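Local coordinates for protein Pcdhgc3 (PDB 4ZI8) that probably mediates calcium-dependent adhesion between cells and may take part in establishing and maintaining specific neuronal connections in the brain, at residues B[205-208]-B[212-215]; B[145-150]-B[216-221]; B[121-126]-B[157-162]; B[172-175]-B[181-184]. All blocks are in the same frame, centred on the assembly; numbering follows the deposited sequence. Where two conformers were deposited one is given.

How the interactions relate
Chain order shows how a single cadherin repeat, the second of the three here, is laced together. Interaction 3 comes first, joining the linker 121-126 to 157-162 and closing a loop of 30 residues. Within that loop lies 145-150, whose partner 216-221 is reached only much later, so interactions 2 and 3 cross. Interaction 2 spans 65 residues and encloses the two short hairpin contacts, interaction 4 (172-175 with 181-184) and then interaction 1 (205-208 with 212-215), which follow one another in series. Interactions 1 and 3 share a calcium ion at the junction with the first repeat, interaction 4 knits one sheet of the sandwich, and interaction 2 packs across its interior.

Interaction 1: residues B[205-208]-B[212-215]; sequences TALD and PARS. With CA (calcium ion), chain N.
OD1 of D208 is gripped by two backbone amides, that of R214, whose N lies 2.8 Å from OD1 in a nearly straight bond, and that of G210 in the intervening turn. The setting is the last beta hairpin of a cadherin repeat, where strand 199-208 turns back into strand 215-225, and it illustrates how one carboxylate can serve the fold and a metal at once. CG of D208 stands between the backbone N and the carbonyl carbon (chi1 67°), which brings OD1 to the turn while OD2 binds the calcium ion at 2.5 Å. The amide of R214 meets OD1 from above the carboxylate plane, about 52° out of it. In return, D208 N donates to R214 O at 3.0 Å, so the two residues are clasped by one main-chain and one side-chain bond. The guanidinium of R214 takes no part in this clasp: its plane is turned 76° from the carboxylate, and NE and NH2 bond to N122 OD1 and N119 O of the linker that leads from the first repeat. The aliphatic start of the arginine covers the metal-bound oxygen instead, with R214 CB 3.3 Å from D208 OD2. One step back, L207 and S215 form a non-hydrogen-bonded antiparallel pair, and L207 CD2 rests 3.9 Å from both A213 CB and S215 CB.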
loop_
_atom_site.group_PDB
_atom_site.type_symbol
_atom_site.label_atom_id
_atom_site.label_comp_id
_atom_site.label_asym_id
_atom_site.label_seq_id
_atom_site.Cartn_x
_atom_site.Cartn_y
_atom_site.Cartn_z
ATOM N N THR B 205 9.974 -19.285 -8.740
ATOM C CA THR B 205 10.022 -20.531 -9.509
ATOM C C THR B 205 8.797 -21.389 -9.212
ATOM O O THR B 205 8.510 -21.664 -8.056
ATOM C CB THR B 205 11.280 -21.307 -9.194
ATOM O OG1 THR B 205 12.402 -20.543 -9.625
ATOM C CG2 THR B 205 11.286 -22.654 -9.918
ATOM N N ALA B 206 8.052 -21.771 -10.246
ATOM C CA ALA B 206 6.968 -22.733 -10.059
ATOM C C ALA B 206 7.458 -24.124 -10.450
ATOM O O ALA B 206 8.135 -24.257 -11.472
ATOM C CB ALA B 206 5.785 -22.353 -10.878
ATOM N N LEU B 207 7.159 -25.130 -9.624
ATOM C CA LEU B 207 7.612 -26.510 -9.871
ATOM C C LEU B 207 6.459 -27.512 -9.853
ATOM O O LEU B 207 5.561 -27.435 -9.009
ATOM C CB LEU B 207 8.627 -26.943 -8.824
ATOM C CG LEU B 207 9.886 -26.086 -8.723
ATOM C CD1 LEU B 207 10.074 -25.629 -7.265
ATOM C CD2 LEU B 207 11.103 -26.855 -9.194
ATOM N N ASP B 208 6.506 -28.477 -10.759
ATOM C CA ASP B 208 5.536 -29.547 -10.690
ATOM C C ASP B 208 6.159 -30.654 -9.837
ATOM O O ASP B 208 7.232 -30.466 -9.269
ATOM C CB ASP B 208 5.092 -30.017 -12.097
ATOM C CG ASP B 208 6.188 -30.713 -12.908
ATOM O OD1 ASP B 208 7.178 -31.246 -12.374
ATOM O OD2 ASP B 208 6.017 -30.753 -14.144
ATOM N N PRO B 212 12.492 -35.564 -13.021
ATOM C CA PRO B 212 12.704 -34.384 -12.188
ATOM C C PRO B 212 11.533 -33.431 -12.242
ATOM O O PRO B 212 10.658 -33.553 -13.106
ATOM C CB PRO B 212 13.924 -33.729 -12.816
ATOM C CG PRO B 212 13.771 -34.062 -14.274
ATOM C CD PRO B 212 13.185 -35.449 -14.317
ATOM N N ALA B 213 11.524 -32.484 -11.317
ATOM C CA ALA B 213 10.498 -31.474 -11.298
ATOM C C ALA B 213 10.723 -30.562 -12.497
ATOM O O ALA B 213 11.860 -30.149 -12.750
ATOM C CB ALA B 213 10.560 -30.680 -9.997
ATOM N N ARG B 214 9.667 -30.229 -13.221
ATOM C CA ARG B 214 9.778 -29.252 -14.280
ATOM C C ARG B 214 9.404 -27.921 -13.685
ATOM O O ARG B 214 8.679 -27.870 -12.710
ATOM C CB ARG B 214 8.871 -29.598 -15.457
ATOM C CG ARG B 214 9.187 -31.004 -16.000
ATOM C CD ARG B 214 8.332 -31.396 -17.210
ATOM N NE ARG B 214 8.675 -30.522 -18.308
ATOM C CZ ARG B 214 8.694 -30.879 -19.582
ATOM N NH1 ARG B 214 9.028 -29.959 -20.471
ATOM N NH2 ARG B 214 8.373 -32.124 -19.962
ATOM N N SER B 215 9.873 -26.848 -14.280
ATOM C CA SER B 215 9.688 -25.552 -13.648
ATOM C C SER B 215 9.486 -24.419 -14.637
ATOM O O SER B 215 9.738 -24.551 -15.829
ATOM C CB SER B 215 10.883 -25.254 -12.747
ATOM O OG SER B 215 12.100 -25.201 -13.487
HETATM CA CA CA N . 3.976 -30.823 -15.501
#

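Interaction 2: residues B[145-150]-B[216-221]; sequences PLESAH and ATLPIR
On I220, CG1 lies anti to the carbonyl carbon (chi1 -58°) and chi2 is extended (164°), which carries CD1 to the forked tip of L146, whose CG likewise lies anti to the carbonyl carbon. The two side chains cross at about a right angle: I220 CD1 sits 3.7 Å from L146 CD1 and 4.0 Å from L146 CD2, so the methyl is set against both branches of the leucine. Beside this pair, L218 places CG anti to its backbone N (chi1 -179°) and sends CD2 to the aliphatic part of E147, 3.7 Å from E147 CB. The glutamate chain then bends at chi2, turning the carboxylate away from the strand and leaving only methylenes against the leucine. No hydrogen bond joins the two segments; the CA atoms of E147 and L218 lie 8.3 Å apart, the distance expected where side chains rather than backbones meet. This is the interior of the cadherin beta sandwich. L146 is backbone-bonded to A184 and packs on L186 of strand 182-188, M130 of strand 130-135 touches L146, E147 and L218, and I220 leans on L204 of strand 199-208.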
loop_
_atom_site.group_PDB
_atom_site.type_symbol
_atom_site.label_atom_id
_atom_site.label_comp_id
_atom_site.label_asym_id
_atom_site.label_seq_id
_atom_site.Cartn_x
_atom_site.Cartn_y
_atom_site.Cartn_z
ATOM N N PRO B 145 0.386 -10.819 -3.129
ATOM C CA PRO B 145 0.133 -11.980 -3.991
ATOM C C PRO B 145 0.924 -11.874 -5.294
ATOM O O PRO B 145 1.086 -10.789 -5.854
ATOM C CB PRO B 145 -1.369 -11.915 -4.253
ATOM C CG PRO B 145 -1.919 -10.971 -3.233
ATOM C CD PRO B 145 -0.812 -9.994 -2.919
ATOM N N LEU B 146 1.435 -13.006 -5.749
ATOM C CA LEU B 146 2.200 -13.084 -6.981
ATOM C C LEU B 146 1.380 -13.796 -8.067
ATOM O O LEU B 146 0.429 -14.513 -7.739
ATOM C CB LEU B 146 3.504 -13.820 -6.725
ATOM C CG LEU B 146 4.402 -13.167 -5.667
ATOM C CD1 LEU B 146 5.645 -14.003 -5.428
ATOM C CD2 LEU B 146 4.758 -11.747 -6.082
ATOM N N GLU B 147 1.735 -13.598 -9.339
ATOM C CA GLU B 147 1.054 -14.282 -10.444
ATOM C C GLU B 147 1.099 -15.788 -10.224
ATOM O O GLU B 147 2.122 -16.308 -9.778
ATOM C CB GLU B 147 1.705 -13.950 -11.789
ATOM C CG GLU B 147 1.881 -12.486 -12.068
ATOM C CD GLU B 147 0.770 -11.917 -12.919
ATOM O OE1 GLU B 147 -0.200 -12.660 -13.221
ATOM O OE2 GLU B 147 0.882 -10.728 -13.291
ATOM N N SER B 148 0.002 -16.474 -10.531
ATOM C CA SER B 148 -0.058 -17.933 -10.431
ATOM C C SER B 148 0.521 -18.603 -11.666
ATOM O O SER B 148 0.359 -18.106 -12.775
ATOM C CB SER B 148 -1.496 -18.416 -10.280
ATOM O OG SER B 148 -2.099 -17.921 -9.107
ATOM N N ALA B 149 1.157 -19.745 -11.480
ATOM C CA ALA B 149 1.527 -20.579 -12.609
ATOM C C ALA B 149 0.462 -21.637 -12.798
ATOM O O ALA B 149 -0.252 -21.977 -11.851
ATOM C CB ALA B 149 2.857 -21.227 -12.380
ATOM N N HIS B 150 0.372 -22.159 -14.014
ATOM C CA HIS B 150 -0.503 -23.285 -14.307
ATOM C C HIS B 150 0.324 -24.403 -14.948
ATOM O O HIS B 150 1.235 -24.129 -15.707
ATOM C CB HIS B 150 -1.638 -22.860 -15.232
ATOM C CG HIS B 150 -2.552 -23.981 -15.612
ATOM N ND1 HIS B 150 -3.238 -24.731 -14.678
ATOM C CD2 HIS B 150 -2.879 -24.496 -16.825
ATOM C CE1 HIS B 150 -3.951 -25.657 -15.299
ATOM N NE2 HIS B 150 -3.757 -25.529 -16.600
ATOM N N ALA B 216 8.996 -23.293 -14.120
ATOM C CA ALA B 216 8.939 -22.037 -14.843
ATOM C C ALA B 216 9.425 -20.962 -13.866
ATOM O O ALA B 216 9.332 -21.145 -12.653
ATOM C CB ALA B 216 7.517 -21.729 -15.322
ATOM N N THR B 217 9.898 -19.846 -14.405
ATOM C CA THR B 217 10.323 -18.725 -13.580
ATOM C C THR B 217 9.572 -17.449 -13.907
ATOM O O THR B 217 9.155 -17.206 -15.059
ATOM C CB THR B 217 11.811 -18.462 -13.736
ATOM O OG1 THR B 217 12.126 -18.388 -15.127
ATOM C CG2 THR B 217 12.604 -19.585 -13.116
ATOM N N LEU B 218 9.447 -16.593 -12.895
ATOM C CA LEU B 218 8.839 -15.308 -13.083
ATOM C C LEU B 218 9.737 -14.240 -12.432
ATOM O O LEU B 218 9.871 -14.222 -11.223
ATOM C CB LEU B 218 7.439 -15.296 -12.481
ATOM C CG LEU B 218 6.637 -14.003 -12.605
ATOM C CD1 LEU B 218 6.259 -13.694 -14.024
ATOM C CD2 LEU B 218 5.407 -14.069 -11.741
ATOM N N PRO B 219 10.383 -13.393 -13.239
ATOM C CA PRO B 219 11.099 -12.237 -12.666
ATOM C C PRO B 219 10.154 -11.320 -11.927
ATOM O O PRO B 219 9.132 -10.909 -12.495
ATOM C CB PRO B 219 11.669 -11.499 -13.886
ATOM C CG PRO B 219 11.512 -12.438 -15.018
ATOM C CD PRO B 219 10.384 -13.382 -14.703
ATOM N N ILE B 220 10.501 -10.988 -10.696
ATOM C CA ILE B 220 9.755 -10.015 -9.919
ATOM C C ILE B 220 10.627 -8.805 -9.668
ATOM O O ILE B 220 11.657 -8.894 -8.990
ATOM C CB ILE B 220 9.302 -10.619 -8.590
ATOM C CG1 ILE B 220 8.440 -11.863 -8.864
ATOM C CG2 ILE B 220 8.556 -9.595 -7.754
ATOM C CD1 ILE B 220 8.285 -12.699 -7.642
ATOM N N ARG B 221 10.247 -7.672 -10.224
ATOM C CA ARG B 221 11.023 -6.489 -9.962
ATOM C C ARG B 221 10.268 -5.573 -8.990
ATOM O O ARG B 221 9.183 -5.071 -9.275
ATOM C CB ARG B 221 11.407 -5.794 -11.274
ATOM C CG ARG B 221 10.342 -5.065 -12.025
ATOM C CD ARG B 221 10.949 -4.329 -13.220
ATOM N NE ARG B 221 10.018 -3.343 -13.754
ATOM C CZ ARG B 221 9.031 -3.625 -14.600
ATOM N NH1 ARG B 221 8.222 -2.661 -15.030
ATOM N NH2 ARG B 221 8.850 -4.874 -15.016
#

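Interaction 3: residues B[121-126]-B[157-162]; sequences NNPSFP and NSLQTY. With CA (calcium ion), chain N.
The calcium site at the junction of the first and second cadherin repeats is shared by these two segments, the linker 121-126 and residues 157-162, which lead into strand 159-164. Each gives the metal a backbone carbonyl, N121 O and N157 O, both at 2.3 Å. N119, D151, D153 and D208 supply the remaining oxygens, so residues distant in the chain are drawn around one ion, a familiar device by which calcium stiffens cadherin junctions. Away from the ion the contact becomes apolar. The ring of P123 faces L159, with P123 CG 4.3 Å from L159 CD1, a light apolar touch beside the metal site. Farther from the ion, F125 meets Y162 as their side chains run past each other in opposite directions. CE2 of Y162 lies 4.1 Å from both CE1 and CZ of F125; the phenylalanine comes to the edge of the tyrosine ring, near its plane, while the tyrosine atom approaches the other ring obliquely. On Y162, CG lies anti to the carbonyl carbon (chi1 -67°), which swings the ring toward F125. The phenol oxygen is held by two backbone groups, K182 O and A149 N, which probably limits how far the ring can tilt away from F125. Between N157 and Y162 in the chain, Q160 and T161 both face L207 in a classic beta bulge. The side chain of Q160 curls back on its own segment, its NE2 donating to S158 O at 3.1 Å from above the carbonyl plane.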
loop_
_atom_site.group_PDB
_atom_site.type_symbol
_atom_site.label_atom_id
_atom_site.label_comp_id
_atom_site.label_asym_id
_atom_site.label_seq_id
_atom_site.Cartn_x
_atom_site.Cartn_y
_atom_site.Cartn_z
ATOM N N ASN B 121 4.628 -31.371 -19.720
ATOM C CA ASN B 121 4.525 -29.897 -19.620
ATOM C C ASN B 121 5.196 -29.279 -18.386
ATOM O O ASN B 121 5.061 -29.799 -17.241
ATOM C CB ASN B 121 3.051 -29.483 -19.636
ATOM C CG ASN B 121 2.339 -29.875 -20.921
ATOM O OD1 ASN B 121 2.280 -29.086 -21.879
ATOM N ND2 ASN B 121 1.785 -31.098 -20.957
ATOM N N ASN B 122 5.921 -28.189 -18.630
ATOM C CA ASN B 122 6.353 -27.248 -17.581
ATOM C C ASN B 122 5.163 -26.516 -17.013
ATOM O O ASN B 122 4.191 -26.295 -17.723
ATOM C CB ASN B 122 7.301 -26.183 -18.126
ATOM C CG ASN B 122 8.553 -26.743 -18.722
ATOM O OD1 ASN B 122 9.088 -27.737 -18.261
ATOM N ND2 ASN B 122 9.066 -26.061 -19.747
ATOM N N PRO B 123 5.259 -26.056 -15.755
ATOM C CA PRO B 123 4.301 -25.016 -15.377
ATOM C C PRO B 123 4.539 -23.807 -16.269
ATOM O O PRO B 123 5.622 -23.743 -16.842
ATOM C CB PRO B 123 4.648 -24.717 -13.904
ATOM C CG PRO B 123 5.393 -25.918 -13.420
ATOM C CD PRO B 123 6.083 -26.517 -14.633
ATOM N N SER B 124 3.561 -22.923 -16.456
ATOM C CA SER B 124 3.833 -21.655 -17.108
ATOM C C SER B 124 3.123 -20.520 -16.385
ATOM O O SER B 124 2.087 -20.708 -15.753
ATOM C CB SER B 124 3.410 -21.669 -18.580
ATOM O OG SER B 124 2.008 -21.771 -18.698
ATOM N N PHE B 125 3.716 -19.343 -16.470
ATOM C CA PHE B 125 3.114 -18.117 -15.936
ATOM C C PHE B 125 2.441 -17.356 -17.051
ATOM O O PHE B 125 2.915 -17.366 -18.172
ATOM C CB PHE B 125 4.173 -17.235 -15.299
ATOM C CG PHE B 125 4.691 -17.737 -13.994
ATOM C CD1 PHE B 125 3.995 -17.513 -12.832
ATOM C CD2 PHE B 125 5.896 -18.398 -13.929
ATOM C CE1 PHE B 125 4.487 -17.940 -11.631
ATOM C CE2 PHE B 125 6.397 -18.829 -12.726
ATOM C CZ PHE B 125 5.702 -18.597 -11.575
ATOM N N PRO B 126 1.339 -16.666 -16.758
ATOM C CA PRO B 126 0.676 -15.942 -17.835
ATOM C C PRO B 126 1.398 -14.666 -18.308
ATOM O O PRO B 126 1.000 -14.127 -19.321
ATOM C CB PRO B 126 -0.674 -15.591 -17.213
ATOM C CG PRO B 126 -0.382 -15.425 -15.793
ATOM C CD PRO B 126 0.617 -16.522 -15.487
ATOM N N ASN B 157 2.112 -34.640 -11.710
ATOM C CA ASN B 157 2.721 -33.912 -12.815
ATOM C C ASN B 157 2.255 -32.456 -12.932
ATOM O O ASN B 157 2.825 -31.673 -13.709
ATOM C CB ASN B 157 2.467 -34.633 -14.132
ATOM C CG ASN B 157 3.037 -36.046 -14.134
ATOM O OD1 ASN B 157 4.073 -36.304 -13.523
ATOM N ND2 ASN B 157 2.331 -36.979 -14.779
ATOM N N SER B 158 1.244 -32.096 -12.153
ATOM C CA SER B 158 0.778 -30.720 -12.149
ATOM C C SER B 158 1.536 -29.903 -11.103
ATOM O O SER B 158 2.448 -30.408 -10.439
ATOM C CB SER B 158 -0.715 -30.649 -11.870
ATOM O OG SER B 158 -0.967 -31.151 -10.564
ATOM N N LEU B 159 1.144 -28.646 -10.971
ATOM C CA LEU B 159 1.843 -27.698 -10.082
ATOM C C LEU B 159 1.840 -28.202 -8.647
ATOM O O LEU B 159 0.778 -28.545 -8.115
ATOM C CB LEU B 159 1.181 -26.317 -10.167
ATOM C CG LEU B 159 1.861 -25.196 -9.344
ATOM C CD1 LEU B 159 3.274 -24.958 -9.809
ATOM C CD2 LEU B 159 1.091 -23.914 -9.472
ATOM N N GLN B 160 3.020 -28.282 -8.032
ATOM C CA GLN B 160 3.123 -28.714 -6.644
ATOM C C GLN B 160 3.588 -27.606 -5.681
ATOM O O GLN B 160 3.127 -27.534 -4.532
ATOM C CB GLN B 160 4.082 -29.898 -6.527
ATOM C CG GLN B 160 3.563 -31.153 -7.267
ATOM C CD GLN B 160 2.139 -31.538 -6.906
ATOM O OE1 GLN B 160 1.766 -31.573 -5.729
ATOM N NE2 GLN B 160 1.324 -31.831 -7.928
ATOM N N THR B 161 4.528 -26.775 -6.111
ATOM C CA THR B 161 5.026 -25.790 -5.170
ATOM C C THR B 161 5.715 -24.641 -5.869
ATOM O O THR B 161 5.811 -24.633 -7.102
ATOM C CB THR B 161 5.972 -26.433 -4.143
ATOM O OG1 THR B 161 6.098 -25.546 -3.020
ATOM C CG2 THR B 161 7.343 -26.719 -4.737
ATOM N N TYR B 162 6.133 -23.653 -5.072
ATOM C CA TYR B 162 6.851 -22.483 -5.560
ATOM C C TYR B 162 8.070 -22.277 -4.698
ATOM O O TYR B 162 8.051 -22.628 -3.512
ATOM C CB TYR B 162 5.997 -21.217 -5.491
ATOM C CG TYR B 162 4.781 -21.115 -6.401
ATOM C CD1 TYR B 162 3.533 -21.534 -5.959
ATOM C CD2 TYR B 162 4.874 -20.520 -7.661
ATOM C CE1 TYR B 162 2.402 -21.413 -6.760
ATOM C CE2 TYR B 162 3.743 -20.373 -8.467
ATOM C CZ TYR B 162 2.510 -20.830 -8.006
ATOM O OH TYR B 162 1.379 -20.706 -8.773
HETATM CA CA CA N . 3.976 -30.823 -15.501
#

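Interaction 4: residues B[172-175]-B[181-184]; sequences LRVQ and TKYA
Strands 172-175 and 182-184 run antiparallel, 4.7 Å apart at closest approach and with directions 164° apart, as the paired arms of a beta hairpin in which Q175 and Y183 form the hydrogen-bonded pair. Q175 N donates to Y183 O at 2.8 Å in a straight bond, and the return bond from Y183 N to Q175 O is longer, 3.2 Å. The same two residues meet through their side chains. CG of Y183 stands between its backbone N and carbonyl carbon (chi1 66°), which folds the ring across the neighbouring strand. Q175 CB lies over one face of the ring, offset toward its rim, 3.9 Å from the Y183 ring centroid in a CH-pi contact. Q175 CG follows at 3.7 Å from Y183 OH, and the bend at chi2 then leads the amide off to E185, which NE2 bonds. With an alanine in place of Y183, the CB and CG of Q175 would probably lose their aromatic cover, leaving that side chain freer to turn, although the backbone pair could persist. On the other face of the sheet V174 and A184 form the non-hydrogen-bonded pair, and L172 closes in from the side, its CD1 3.8 Å from A184 CB. That face looks into the sandwich, where Y162 of strand 159-164 touches L172, V174 and A184 and L204 of strand 199-208 covers L172 and A184; on the face of Q175, Y183 packs against N320 of the second subunit.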
loop_
_atom_site.group_PDB
_atom_site.type_symbol
_atom_site.label_atom_id
_atom_site.label_comp_id
_atom_site.label_asym_id
_atom_site.label_seq_id
_atom_site.Cartn_x
_atom_site.Cartn_y
_atom_site.Cartn_z
ATOM N N LEU B 172 8.535 -16.580 1.343
ATOM C CA LEU B 172 7.482 -17.031 0.429
ATOM C C LEU B 172 6.480 -17.896 1.161
ATOM O O LEU B 172 6.870 -18.760 1.942
ATOM C CB LEU B 172 8.066 -17.821 -0.741
ATOM C CG LEU B 172 7.140 -17.922 -1.965
ATOM C CD1 LEU B 172 6.988 -16.547 -2.611
ATOM C CD2 LEU B 172 7.646 -18.937 -3.001
ATOM N N ARG B 173 5.191 -17.675 0.928
ATOM C CA ARG B 173 4.185 -18.668 1.341
ATOM C C ARG B 173 3.477 -19.243 0.147
ATOM O O ARG B 173 3.222 -18.532 -0.812
ATOM C CB ARG B 173 3.163 -18.064 2.278
ATOM C CG ARG B 173 3.823 -17.553 3.478
ATOM C CD ARG B 173 2.853 -17.207 4.529
ATOM N NE ARG B 173 3.599 -16.819 5.717
ATOM C CZ ARG B 173 3.030 -16.323 6.805
ATOM N NH1 ARG B 173 1.714 -16.157 6.835
ATOM N NH2 ARG B 173 3.772 -16.003 7.852
ATOM N N VAL B 174 3.160 -20.527 0.192
ATOM C CA VAL B 174 2.385 -21.119 -0.882
ATOM C C VAL B 174 1.029 -21.472 -0.305
ATOM O O VAL B 174 0.939 -22.163 0.713
ATOM C CB VAL B 174 3.077 -22.347 -1.476
ATOM C CG1 VAL B 174 2.225 -22.968 -2.581
ATOM C CG2 VAL B 174 4.433 -21.955 -2.030
ATOM N N GLN B 175 -0.026 -20.949 -0.913
ATOM C CA GLN B 175 -1.371 -21.179 -0.411
ATOM C C GLN B 175 -2.105 -22.106 -1.364
ATOM O O GLN B 175 -1.857 -22.096 -2.568
ATOM C CB GLN B 175 -2.133 -19.859 -0.258
ATOM C CG GLN B 175 -1.408 -18.801 0.571
ATOM C CD GLN B 175 -1.333 -19.172 2.038
ATOM O OE1 GLN B 175 -1.930 -20.163 2.473
ATOM N NE2 GLN B 175 -0.599 -18.380 2.811
ATOM N N THR B 181 -5.899 -25.186 -6.566
ATOM C CA THR B 181 -4.881 -24.458 -7.292
ATOM C C THR B 181 -4.006 -23.765 -6.278
ATOM O O THR B 181 -4.411 -23.553 -5.139
ATOM C CB THR B 181 -5.458 -23.436 -8.259
ATOM O OG1 THR B 181 -6.233 -22.485 -7.533
ATOM C CG2 THR B 181 -6.348 -24.136 -9.306
ATOM N N LYS B 182 -2.805 -23.411 -6.689
ATOM C CA LYS B 182 -1.877 -22.851 -5.751
ATOM C C LYS B 182 -1.339 -21.557 -6.273
ATOM O O LYS B 182 -1.056 -21.425 -7.483
ATOM C CB LYS B 182 -0.731 -23.815 -5.484
ATOM C CG LYS B 182 -1.151 -25.151 -4.893
ATOM C CD LYS B 182 0.016 -26.111 -4.875
ATOM C CE LYS B 182 -0.415 -27.501 -4.445
ATOM N NZ LYS B 182 -0.630 -27.522 -2.973
ATOM N N TYR B 183 -1.171 -20.618 -5.344
ATOM C CA TYR B 183 -0.417 -19.404 -5.597
ATOM C C TYR B 183 0.579 -19.144 -4.490
ATOM O O TYR B 183 0.454 -19.659 -3.368
ATOM C CB TYR B 183 -1.336 -18.204 -5.718
ATOM C CG TYR B 183 -2.068 -17.850 -4.445
ATOM C CD1 TYR B 183 -3.239 -18.515 -4.077
ATOM C CD2 TYR B 183 -1.608 -16.823 -3.622
ATOM C CE1 TYR B 183 -3.916 -18.175 -2.924
ATOM C CE2 TYR B 183 -2.276 -16.480 -2.465
ATOM C CZ TYR B 183 -3.429 -17.157 -2.120
ATOM O OH TYR B 183 -4.095 -16.802 -0.963
ATOM N N ALA B 184 1.563 -18.323 -4.816
ATOM C CA ALA B 184 2.526 -17.876 -3.841
ATOM C C ALA B 184 2.237 -16.415 -3.432
ATOM O O ALA B 184 1.613 -15.660 -4.186
ATOM C CB ALA B 184 3.917 -18.013 -4.406
#